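Local structure of phosphodiesterase (Salpingoeca rosetta, 7CJ3) at residues B[128-131]-B[132-136]; B[187-190]-B[191-195]; B[204-208]-B[209-213]. The protein belongs to the bacteriorhodopsin-like family and binds retinal within the helical bundle of its transmembrane domain. All coordinates share one frame; numbering follows the deposited sequence.

How the contacts relate
Contact 1 lies in the core, its centre about 8 Å from that of the chain; contact 2 is partly buried, and contact 3 sits at the periphery. Contacts 1 and 2 are one-turn packings on different helices, 128-149 and 178-207, and meet retinal at different places, with centres about 18 Å apart. Contact 3 shares helix 178-207 with contact 2 but belongs to the point where that helix runs out into a loop. The chemistry follows the location: an indole face and a phenol edge against retinal in contact 1, a threonine hydroxyl and apolar groups between retinal and lipid in contact 2, and one ring over backbone, beside a weak turn bond, in contact 3.

Contact 1: residues B[128-131]-B[132-136]; sequences LMRY and AEWII. With RET (retinal), chain K.
Tyr131 and Trp134, one helical turn apart, meet as a T-shaped pair: the edge of the indole is directed at the phenol face, with the planes at 69° and the centroids of the tyrosine ring and the six-membered indole ring 5.6 Å apart. The closest carbons of the pair, Tyr131 CD1 and Trp134 CE3, are 4.2 Å from each other. Arg130 takes one face of the same indole. Its CG is anti to the backbone N (chi1 -170°), which swings the aliphatic chain alongside Trp134, and CG makes a CH-pi contact 3.9 Å from the centroid of the Trp134 five-membered ring. Further out, Arg130 CD reaches Trp134 CZ2 at 3.5 Å.

The opposite indole face belongs to retinal. C12 of the polyene is 3.8 Å from Trp134 CG, so the ring is sandwiched between ligand and arginine chain. This is a retinal pocket of the microbial rhodopsin type, in which an aromatic residue from a transmembrane helix lies flat on the polyene. Tyr131 also belongs to the pocket, but it offers retinal an edge: methyl C16 is 4.0 Å from Tyr131 CE1.

Beneath the side chains run the i to i+4 backbone bonds of helix 128-149, among them Trp134 N to Arg130 O at 2.9 Å and Ile135 N to Tyr131 O, which keep the three residues in this spacing. Two of the polar ends point to the last helix, 250-277: the Arg130 guanidinium, through NH1, forms a salt bridge with Glu254, and Trp134 NE1 makes a weak hydrogen bond to Asp261. Leu167 of helix 153-173 and the ring of Phe236 also pack against Trp134.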
loop_
_atom_site.group_PDB
_atom_site.type_symbol
_atom_site.label_atom_id
_atom_site.label_comp_id
_atom_site.label_asym_id
_atom_site.label_seq_id
_atom_site.Cartn_x
_atom_site.Cartn_y
_atom_site.Cartn_z
ATOM N N LEU B 128 21.137 -8.744 3.936
ATOM C CA LEU B 128 21.507 -9.402 2.655
ATOM C C LEU B 128 20.238 -9.773 1.869
ATOM O O LEU B 128 20.278 -9.870 0.613
ATOM C CB LEU B 128 22.342 -10.627 3.021
ATOM C CG LEU B 128 23.740 -10.298 3.566
ATOM C CD1 LEU B 128 24.346 -11.485 4.320
ATOM C CD2 LEU B 128 24.657 -9.849 2.431
ATOM N N MET B 129 19.124 -9.931 2.577
ATOM C CA MET B 129 17.801 -10.242 1.965
ATOM C C MET B 129 17.297 -9.035 1.156
ATOM O O MET B 129 16.882 -9.241 0.005
ATOM C CB MET B 129 16.774 -10.655 3.025
ATOM C CG MET B 129 15.438 -11.081 2.443
ATOM S SD MET B 129 15.476 -12.594 1.462
ATOM C CE MET B 129 15.259 -13.751 2.815
ATOM N N ARG B 130 17.386 -7.819 1.696
ATOM C CA ARG B 130 17.038 -6.597 0.920
ATOM C C ARG B 130 17.935 -6.533 -0.323
ATOM O O ARG B 130 17.372 -6.425 -1.436
ATOM C CB ARG B 130 17.107 -5.316 1.741
ATOM C CG ARG B 130 16.528 -4.113 1.002
ATOM C CD ARG B 130 16.198 -2.944 1.931
ATOM N NE ARG B 130 17.299 -2.658 2.842
ATOM C CZ ARG B 130 17.167 -2.164 4.076
ATOM N NH1 ARG B 130 15.974 -1.828 4.564
ATOM N NH2 ARG B 130 18.241 -1.975 4.817
ATOM N N TYR B 131 19.254 -6.663 -0.158
ATOM C CA TYR B 131 20.210 -6.670 -1.298
ATOM C C TYR B 131 19.828 -7.788 -2.288
ATOM O O TYR B 131 19.764 -7.497 -3.504
ATOM C CB TYR B 131 21.657 -6.755 -0.793
ATOM C CG TYR B 131 22.248 -5.439 -0.348
ATOM C CD1 TYR B 131 22.623 -4.459 -1.280
ATOM C CD2 TYR B 131 22.472 -5.168 0.995
ATOM C CE1 TYR B 131 23.174 -3.248 -0.889
ATOM C CE2 TYR B 131 23.037 -3.966 1.407
ATOM C CZ TYR B 131 23.388 -3.002 0.466
ATOM O OH TYR B 131 23.951 -1.818 0.876
ATOM N N ALA B 132 19.503 -8.992 -1.809
ATOM C CA ALA B 132 19.050 -10.122 -2.657
ATOM C C ALA B 132 17.810 -9.758 -3.467
ATOM O O ALA B 132 17.803 -9.963 -4.674
ATOM C CB ALA B 132 18.784 -11.336 -1.801
ATOM N N GLU B 133 16.764 -9.275 -2.810
ATOM C CA GLU B 133 15.555 -8.715 -3.472
ATOM C C GLU B 133 15.937 -7.714 -4.589
ATOM O O GLU B 133 15.462 -7.854 -5.743
ATOM C CB GLU B 133 14.719 -7.999 -2.412
ATOM C CG GLU B 133 13.472 -7.362 -2.987
ATOM C CD GLU B 133 13.157 -5.966 -2.474
ATOM O OE1 GLU B 133 13.459 -5.680 -1.293
ATOM O OE2 GLU B 133 12.609 -5.169 -3.268
ATOM N N TRP B 134 16.746 -6.702 -4.236
ATOM C CA TRP B 134 17.209 -5.638 -5.158
ATOM C C TRP B 134 17.896 -6.264 -6.385
ATOM O O TRP B 134 17.566 -5.840 -7.532
ATOM C CB TRP B 134 18.097 -4.610 -4.433
ATOM C CG TRP B 134 17.362 -3.716 -3.470
ATOM C CD1 TRP B 134 16.009 -3.698 -3.225
ATOM C CD2 TRP B 134 17.932 -2.711 -2.601
ATOM N NE1 TRP B 134 15.709 -2.762 -2.271
ATOM C CE2 TRP B 134 16.866 -2.133 -1.875
ATOM C CE3 TRP B 134 19.224 -2.216 -2.378
ATOM C CZ2 TRP B 134 17.069 -1.125 -0.933
ATOM C CZ3 TRP B 134 19.416 -1.190 -1.473
ATOM C CH2 TRP B 134 18.349 -0.688 -0.731
ATOM N N ILE B 135 18.771 -7.252 -6.174
ATOM C CA ILE B 135 19.563 -7.894 -7.267
ATOM C C ILE B 135 18.666 -8.755 -8.174
ATOM O O ILE B 135 18.993 -8.858 -9.396
ATOM C CB ILE B 135 20.739 -8.690 -6.670
ATOM C CG1 ILE B 135 21.849 -7.724 -6.236
ATOM C CG2 ILE B 135 21.252 -9.762 -7.639
ATOM C CD1 ILE B 135 22.781 -8.273 -5.149
ATOM N N ILE B 136 17.595 -9.355 -7.641
ATOM C CA ILE B 136 16.618 -10.112 -8.472
ATOM C C ILE B 136 15.680 -9.151 -9.203
ATOM O O ILE B 136 15.366 -9.439 -10.368
ATOM C CB ILE B 136 15.823 -11.107 -7.628
ATOM C CG1 ILE B 136 16.747 -12.148 -6.995
ATOM C CG2 ILE B 136 14.725 -11.764 -8.440
ATOM C CD1 ILE B 136 16.080 -12.948 -5.891
HETATM C C1 RET K . 23.269 1.401 -3.016
HETATM C C2 RET K . 24.740 1.409 -2.598
HETATM C C3 RET K . 25.371 2.728 -2.635
HETATM C C4 RET K . 25.250 3.350 -4.010
HETATM C C5 RET K . 23.969 3.054 -4.740
HETATM C C6 RET K . 22.987 2.262 -4.244
HETATM C C7 RET K . 21.692 2.218 -4.938
HETATM C C8 RET K . 20.600 1.389 -4.702
HETATM C C9 RET K . 19.447 1.199 -5.520
HETATM C C10 RET K . 18.419 0.279 -5.190
HETATM C C11 RET K . 17.163 0.123 -5.789
HETATM C C12 RET K . 16.095 -0.686 -5.417
HETATM C C13 RET K . 14.868 -0.851 -6.081
HETATM C C14 RET K . 13.944 -1.776 -5.632
HETATM C C15 RET K . 12.918 -2.424 -6.445
HETATM C C16 RET K . 22.954 -0.079 -3.299
HETATM C C17 RET K . 22.430 1.869 -1.813
HETATM C C18 RET K . 23.923 3.745 -6.087
HETATM C C19 RET K . 19.253 1.988 -6.778
HETATM C C20 RET K . 14.589 0.023 -7.266
#

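Contact 2: residues B[187-190]-B[191-195]; sequences GSFA and TYIYV. With OLC ((2R)-2,3-dihydroxypropyl (9Z)-octadec-9-enoate), chain O; RET (retinal), chain K.
Thr191 turns its hydroxyl back onto the helix: OG1 donates to Gly187 O at 2.6 Å, while the amide N of Thr191 donates to the same oxygen at 3.0 Å. The two donors reach the carbonyl from opposite faces of its plane. A chi1 of -44° places OG1 beside the threonine's own backbone N, within range of the preceding turn.

On another side of helix 178-207, Ile193 lies over one face of the Phe189 ring. Its CG1 stands above the rim, and CD1 touches Phe189 CZ at 3.7 Å. Here the phenylalanine CG is anti to the backbone N (chi1 -177°), which brings the end of the ring toward the following turn.

Tyr192 belongs to the retinal pocket: its CB is 3.4 Å from methyl C18 of the ligand, and CE1 is 3.8 Å from methyl C19. The monoolein of chain O runs along Ala190 and Tyr194, with its C9 at 3.7 Å from Tyr194 CB.

Outer partners then fix the polar ends. Tyr192 OH is hydrogen-bonded to Ser234 OG, and Tyr194 OH to Asp158 of helix 153-173, whose Leu166 offers its carbonyl oxygen to Ser188 OG.

The chemistry thus changes around the helix, with methyls of retinal met by Tyr192 and a lipid chain met by Ala190 and Tyr194; the threonine hydroxyl spends its proton on a carbonyl of its own helix, so this polar group is satisfied within the helix as a donor.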
loop_
_atom_site.group_PDB
_atom_site.type_symbol
_atom_site.label_atom_id
_atom_site.label_comp_id
_atom_site.label_asym_id
_atom_site.label_seq_id
_atom_site.Cartn_x
_atom_site.Cartn_y
_atom_site.Cartn_z
ATOM N N GLY B 187 32.533 4.176 -6.817
ATOM C CA GLY B 187 32.427 3.451 -8.100
ATOM C C GLY B 187 31.007 2.979 -8.350
ATOM O O GLY B 187 30.525 3.114 -9.499
ATOM N N SER B 188 30.354 2.447 -7.301
ATOM C CA SER B 188 28.910 2.072 -7.257
ATOM C C SER B 188 28.052 3.275 -7.655
ATOM O O SER B 188 27.387 3.245 -8.744
ATOM C CB SER B 188 28.515 1.583 -5.887
ATOM O OG SER B 188 28.696 0.167 -5.746
ATOM N N PHE B 189 28.083 4.300 -6.814
ATOM C CA PHE B 189 27.436 5.611 -7.101
ATOM C C PHE B 189 27.647 6.044 -8.562
ATOM O O PHE B 189 26.669 6.448 -9.223
ATOM C CB PHE B 189 27.957 6.691 -6.164
ATOM C CG PHE B 189 27.257 7.989 -6.419
ATOM C CD1 PHE B 189 25.890 8.086 -6.181
ATOM C CD2 PHE B 189 27.921 9.057 -6.995
ATOM C CE1 PHE B 189 25.204 9.252 -6.472
ATOM C CE2 PHE B 189 27.230 10.216 -7.281
ATOM C CZ PHE B 189 25.879 10.312 -7.017
ATOM N N ALA B 190 28.884 5.941 -9.073
ATOM C CA ALA B 190 29.265 6.390 -10.434
ATOM C C ALA B 190 28.536 5.552 -11.485
ATOM O O ALA B 190 28.081 6.101 -12.478
ATOM C CB ALA B 190 30.755 6.318 -10.606
ATOM N N THR B 191 28.441 4.248 -11.273
ATOM C CA THR B 191 27.749 3.310 -12.190
ATOM C C THR B 191 26.244 3.606 -12.178
ATOM O O THR B 191 25.612 3.604 -13.260
ATOM C CB THR B 191 28.011 1.871 -11.752
ATOM O OG1 THR B 191 29.399 1.771 -11.428
ATOM C CG2 THR B 191 27.609 0.876 -12.814
ATOM N N TYR B 192 25.691 3.866 -10.989
ATOM C CA TYR B 192 24.279 4.294 -10.816
ATOM C C TYR B 192 23.983 5.513 -11.713
ATOM O O TYR B 192 22.864 5.526 -12.314
ATOM C CB TYR B 192 23.938 4.542 -9.344
ATOM C CG TYR B 192 22.574 5.162 -9.157
ATOM C CD1 TYR B 192 21.424 4.376 -9.128
ATOM C CD2 TYR B 192 22.424 6.540 -9.058
ATOM C CE1 TYR B 192 20.166 4.943 -8.971
ATOM C CE2 TYR B 192 21.175 7.115 -8.891
ATOM C CZ TYR B 192 20.039 6.320 -8.857
ATOM O OH TYR B 192 18.820 6.903 -8.711
ATOM N N ILE B 193 24.912 6.490 -11.817
ATOM C CA ILE B 193 24.761 7.664 -12.734
ATOM C C ILE B 193 24.749 7.152 -14.188
ATOM O O ILE B 193 23.840 7.543 -14.965
ATOM C CB ILE B 193 25.872 8.721 -12.548
ATOM C CG1 ILE B 193 26.033 9.208 -11.109
ATOM C CG2 ILE B 193 25.647 9.905 -13.487
ATOM C CD1 ILE B 193 24.807 9.869 -10.566
ATOM N N TYR B 194 25.746 6.336 -14.556
ATOM C CA TYR B 194 25.866 5.741 -15.905
ATOM C C TYR B 194 24.532 5.068 -16.266
ATOM O O TYR B 194 24.028 5.225 -17.406
ATOM C CB TYR B 194 27.069 4.798 -15.949
ATOM C CG TYR B 194 27.080 3.877 -17.144
ATOM C CD1 TYR B 194 27.673 4.248 -18.341
ATOM C CD2 TYR B 194 26.470 2.636 -17.078
ATOM C CE1 TYR B 194 27.652 3.413 -19.449
ATOM C CE2 TYR B 194 26.409 1.803 -18.182
ATOM C CZ TYR B 194 27.012 2.186 -19.367
ATOM O OH TYR B 194 26.959 1.331 -20.429
ATOM N N VAL B 195 23.964 4.339 -15.306
ATOM C CA VAL B 195 22.713 3.547 -15.471
ATOM C C VAL B 195 21.532 4.497 -15.709
ATOM O O VAL B 195 20.771 4.276 -16.698
ATOM C CB VAL B 195 22.488 2.641 -14.242
ATOM C CG1 VAL B 195 21.051 2.142 -14.141
ATOM C CG2 VAL B 195 23.457 1.464 -14.216
HETATM C C18 OLC O . 32.628 10.144 -6.850
HETATM C C10 OLC O . 29.607 8.161 -14.650
HETATM C C9 OLC O . 29.179 7.844 -15.873
HETATM C C17 OLC O . 33.411 10.237 -8.151
HETATM C C11 OLC O . 29.659 9.558 -14.090
HETATM C C8 OLC O . 28.721 8.855 -16.884
HETATM C C24 OLC O . 30.927 10.938 -25.171
HETATM C C16 OLC O . 32.585 9.641 -9.298
HETATM C C12 OLC O . 30.701 9.597 -12.976
HETATM C C7 OLC O . 28.185 8.178 -18.153
HETATM C C15 OLC O . 32.558 10.501 -10.578
HETATM C C13 OLC O . 30.187 10.084 -11.614
HETATM C C6 OLC O . 28.314 9.185 -19.288
HETATM C C14 OLC O . 31.157 11.067 -10.925
HETATM C C5 OLC O . 27.255 9.092 -20.371
HETATM C C4 OLC O . 27.275 7.730 -21.020
HETATM C C3 OLC O . 28.518 7.412 -21.866
HETATM C C2 OLC O . 28.741 8.390 -23.036
HETATM C C21 OLC O . 29.991 8.959 -26.399
HETATM C C1 OLC O . 29.445 7.737 -24.223
HETATM C C22 OLC O . 29.791 10.449 -26.083
HETATM O O19 OLC O . 30.273 6.858 -24.052
HETATM O O25 OLC O . 30.431 11.783 -24.124
HETATM O O23 OLC O . 29.723 11.224 -27.305
HETATM O O20 OLC O . 29.137 8.138 -25.597
HETATM C C1 RET K . 23.269 1.401 -3.016
HETATM C C2 RET K . 24.740 1.409 -2.598
HETATM C C3 RET K . 25.371 2.728 -2.635
HETATM C C4 RET K . 25.250 3.350 -4.010
HETATM C C5 RET K . 23.969 3.054 -4.740
HETATM C C6 RET K . 22.987 2.262 -4.244
HETATM C C7 RET K . 21.692 2.218 -4.938
HETATM C C8 RET K . 20.600 1.389 -4.702
HETATM C C9 RET K . 19.447 1.199 -5.520
HETATM C C10 RET K . 18.419 0.279 -5.190
HETATM C C11 RET K . 17.163 0.123 -5.789
HETATM C C12 RET K . 16.095 -0.686 -5.417
HETATM C C13 RET K . 14.868 -0.851 -6.081
HETATM C C14 RET K . 13.944 -1.776 -5.632
HETATM C C15 RET K . 12.918 -2.424 -6.445
HETATM C C16 RET K . 22.954 -0.079 -3.299
HETATM C C17 RET K . 22.430 1.869 -1.813
HETATM C C18 RET K . 23.923 3.745 -6.087
HETATM C C19 RET K . 19.253 1.988 -6.778
HETATM C C20 RET K . 14.589 0.023 -7.266
#

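Contact 3: residues B[204-208]-B[209-213]; sequences GKAMQ and PDFQP. With OLC ((2R)-2,3-dihydroxypropyl (9Z)-octadec-9-enoate), chain N.
The Phe211 ring lies flat against the backbone of Ala206, whose CA faces the centre of the ring. Ala206 CA makes a CH-pi contact 3.6 Å from the ring centroid and only 12° off the normal, and Ala206 CB adds an apolar touch to Phe211 CE2 at 3.8 Å. The carbonyl oxygen of Lys205 comes up obliquely beside the same ring, near CD1. Phe211 already sets off toward the helix at CB, and CG anti to the backbone N (chi1 -178°) continues that course over Ala206.

The chain reverses between these partners in a beta-turn of type I character over residues 208-211, with Pro209 and Asp210 at its corners. Phe211 N closes it with a weak hydrogen bond to Gln208 O of 3.5 Å, so the ring's packing on Ala206 accompanies a loosely fastened turn.

Solvent-exposed Gln208, Pro209 and Asp210 mark this as the periphery of the bundle. Here helix 178-207 gives way to the loop leading to helix 219-233: Ala206 and Met207 pack on Leu222 of that next helix, while Phe211 also touches Arg150, in the link between helices 128-149 and 153-173.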
loop_
_atom_site.group_PDB
_atom_site.type_symbol
_atom_site.label_atom_id
_atom_site.label_comp_id
_atom_site.label_asym_id
_atom_site.label_seq_id
_atom_site.Cartn_x
_atom_site.Cartn_y
_atom_site.Cartn_z
ATOM N N GLY B 204 13.987 8.217 -24.179
ATOM C CA GLY B 204 14.087 9.364 -25.093
ATOM C C GLY B 204 14.069 8.936 -26.557
ATOM O O GLY B 204 13.263 9.505 -27.342
ATOM N N LYS B 205 14.926 7.983 -26.938
ATOM C CA LYS B 205 14.959 7.443 -28.320
ATOM C C LYS B 205 13.516 7.117 -28.746
ATOM O O LYS B 205 13.100 7.533 -29.871
ATOM C CB LYS B 205 15.915 6.252 -28.393
ATOM C CG LYS B 205 17.385 6.621 -28.333
ATOM C CD LYS B 205 18.289 5.483 -27.922
ATOM C CE LYS B 205 19.713 5.945 -27.670
ATOM N NZ LYS B 205 20.645 4.831 -27.360
ATOM N N ALA B 206 12.709 6.570 -27.829
ATOM C CA ALA B 206 11.363 5.996 -28.082
ATOM C C ALA B 206 10.271 7.068 -28.059
ATOM O O ALA B 206 9.199 6.811 -28.602
ATOM C CB ALA B 206 11.072 4.927 -27.072
ATOM N N MET B 207 10.526 8.219 -27.443
ATOM C CA MET B 207 9.549 9.335 -27.393
ATOM C C MET B 207 9.514 10.082 -28.730
ATOM O O MET B 207 8.514 10.805 -28.946
ATOM C CB MET B 207 9.906 10.313 -26.267
ATOM C CG MET B 207 9.541 9.823 -24.897
ATOM S SD MET B 207 10.402 10.745 -23.610
ATOM C CE MET B 207 9.317 12.168 -23.487
ATOM N N GLN B 208 10.523 9.895 -29.603
ATOM C CA GLN B 208 10.598 10.593 -30.924
ATOM C C GLN B 208 9.413 10.177 -31.799
ATOM O O GLN B 208 8.933 9.037 -31.732
ATOM C CB GLN B 208 11.939 10.346 -31.615
ATOM C CG GLN B 208 13.070 10.980 -30.814
ATOM C CD GLN B 208 14.469 10.498 -31.122
ATOM O OE1 GLN B 208 14.716 9.837 -32.131
ATOM N NE2 GLN B 208 15.408 10.834 -30.239
ATOM N N PRO B 209 8.918 11.098 -32.650
ATOM C CA PRO B 209 7.745 10.833 -33.491
ATOM C C PRO B 209 8.046 9.827 -34.611
ATOM O O PRO B 209 7.130 9.126 -35.016
ATOM C CB PRO B 209 7.415 12.188 -34.131
ATOM C CG PRO B 209 8.230 13.222 -33.358
ATOM C CD PRO B 209 9.436 12.459 -32.845
ATOM N N ASP B 210 9.307 9.812 -35.080
ATOM C CA ASP B 210 9.787 8.991 -36.224
ATOM C C ASP B 210 10.037 7.550 -35.768
ATOM O O ASP B 210 9.960 6.648 -36.631
ATOM C CB ASP B 210 11.041 9.611 -36.858
ATOM C CG ASP B 210 10.733 10.673 -37.919
ATOM O OD1 ASP B 210 9.788 10.437 -38.725
ATOM O OD2 ASP B 210 11.432 11.734 -37.941
ATOM N N PHE B 211 10.281 7.335 -34.467
ATOM C CA PHE B 211 10.790 6.071 -33.868
ATOM C C PHE B 211 9.976 4.854 -34.361
ATOM O O PHE B 211 8.727 4.878 -34.273
ATOM C CB PHE B 211 10.768 6.187 -32.339
ATOM C CG PHE B 211 11.315 4.983 -31.613
ATOM C CD1 PHE B 211 12.681 4.733 -31.555
ATOM C CD2 PHE B 211 10.459 4.097 -30.984
ATOM C CE1 PHE B 211 13.168 3.621 -30.883
ATOM C CE2 PHE B 211 10.946 2.972 -30.329
ATOM C CZ PHE B 211 12.300 2.729 -30.289
ATOM N N GLN B 212 10.653 3.818 -34.878
ATOM C CA GLN B 212 10.054 2.492 -35.224
ATOM C C GLN B 212 10.854 1.404 -34.502
ATOM O O GLN B 212 12.084 1.475 -34.462
ATOM C CB GLN B 212 10.006 2.256 -36.746
ATOM N N PRO B 213 10.200 0.370 -33.916
ATOM C CA PRO B 213 8.745 0.212 -33.964
ATOM C C PRO B 213 8.051 1.074 -32.912
ATOM O O PRO B 213 8.677 1.416 -31.903
ATOM C CB PRO B 213 8.549 -1.268 -33.619
ATOM C CG PRO B 213 9.675 -1.549 -32.648
ATOM C CD PRO B 213 10.842 -0.714 -33.153
HETATM C C18 OLC N . 21.829 11.536 -6.734
HETATM C C10 OLC N . 18.688 12.286 -16.309
HETATM C C9 OLC N . 18.518 13.122 -17.357
HETATM C C17 OLC N . 21.731 12.202 -8.103
HETATM C C11 OLC N . 19.965 12.052 -15.557
HETATM C C8 OLC N . 19.551 13.978 -18.010
HETATM C C24 OLC N . 15.222 14.015 -27.199
HETATM C C16 OLC N . 21.240 11.316 -9.266
HETATM C C12 OLC N . 19.678 11.645 -14.129
HETATM C C7 OLC N . 19.147 14.314 -19.440
HETATM C C15 OLC N . 21.588 11.897 -10.649
HETATM C C13 OLC N . 20.791 12.124 -13.147
HETATM C C6 OLC N . 20.352 14.469 -20.375
HETATM C C14 OLC N . 20.507 11.610 -11.697
HETATM C C5 OLC N . 21.000 13.172 -20.924
HETATM C C4 OLC N . 20.235 12.342 -22.007
HETATM C C3 OLC N . 19.078 13.049 -22.743
HETATM C C2 OLC N . 18.064 12.135 -23.470
HETATM C C21 OLC N . 14.461 13.176 -24.894
HETATM C C1 OLC N . 16.701 12.853 -23.626
HETATM C C22 OLC N . 14.046 13.858 -26.225
HETATM O O19 OLC N . 16.324 13.661 -22.768
HETATM O O25 OLC N . 14.694 14.318 -28.480
HETATM O O23 OLC N . 12.964 13.161 -26.892
HETATM O O20 OLC N . 15.814 12.657 -24.801
#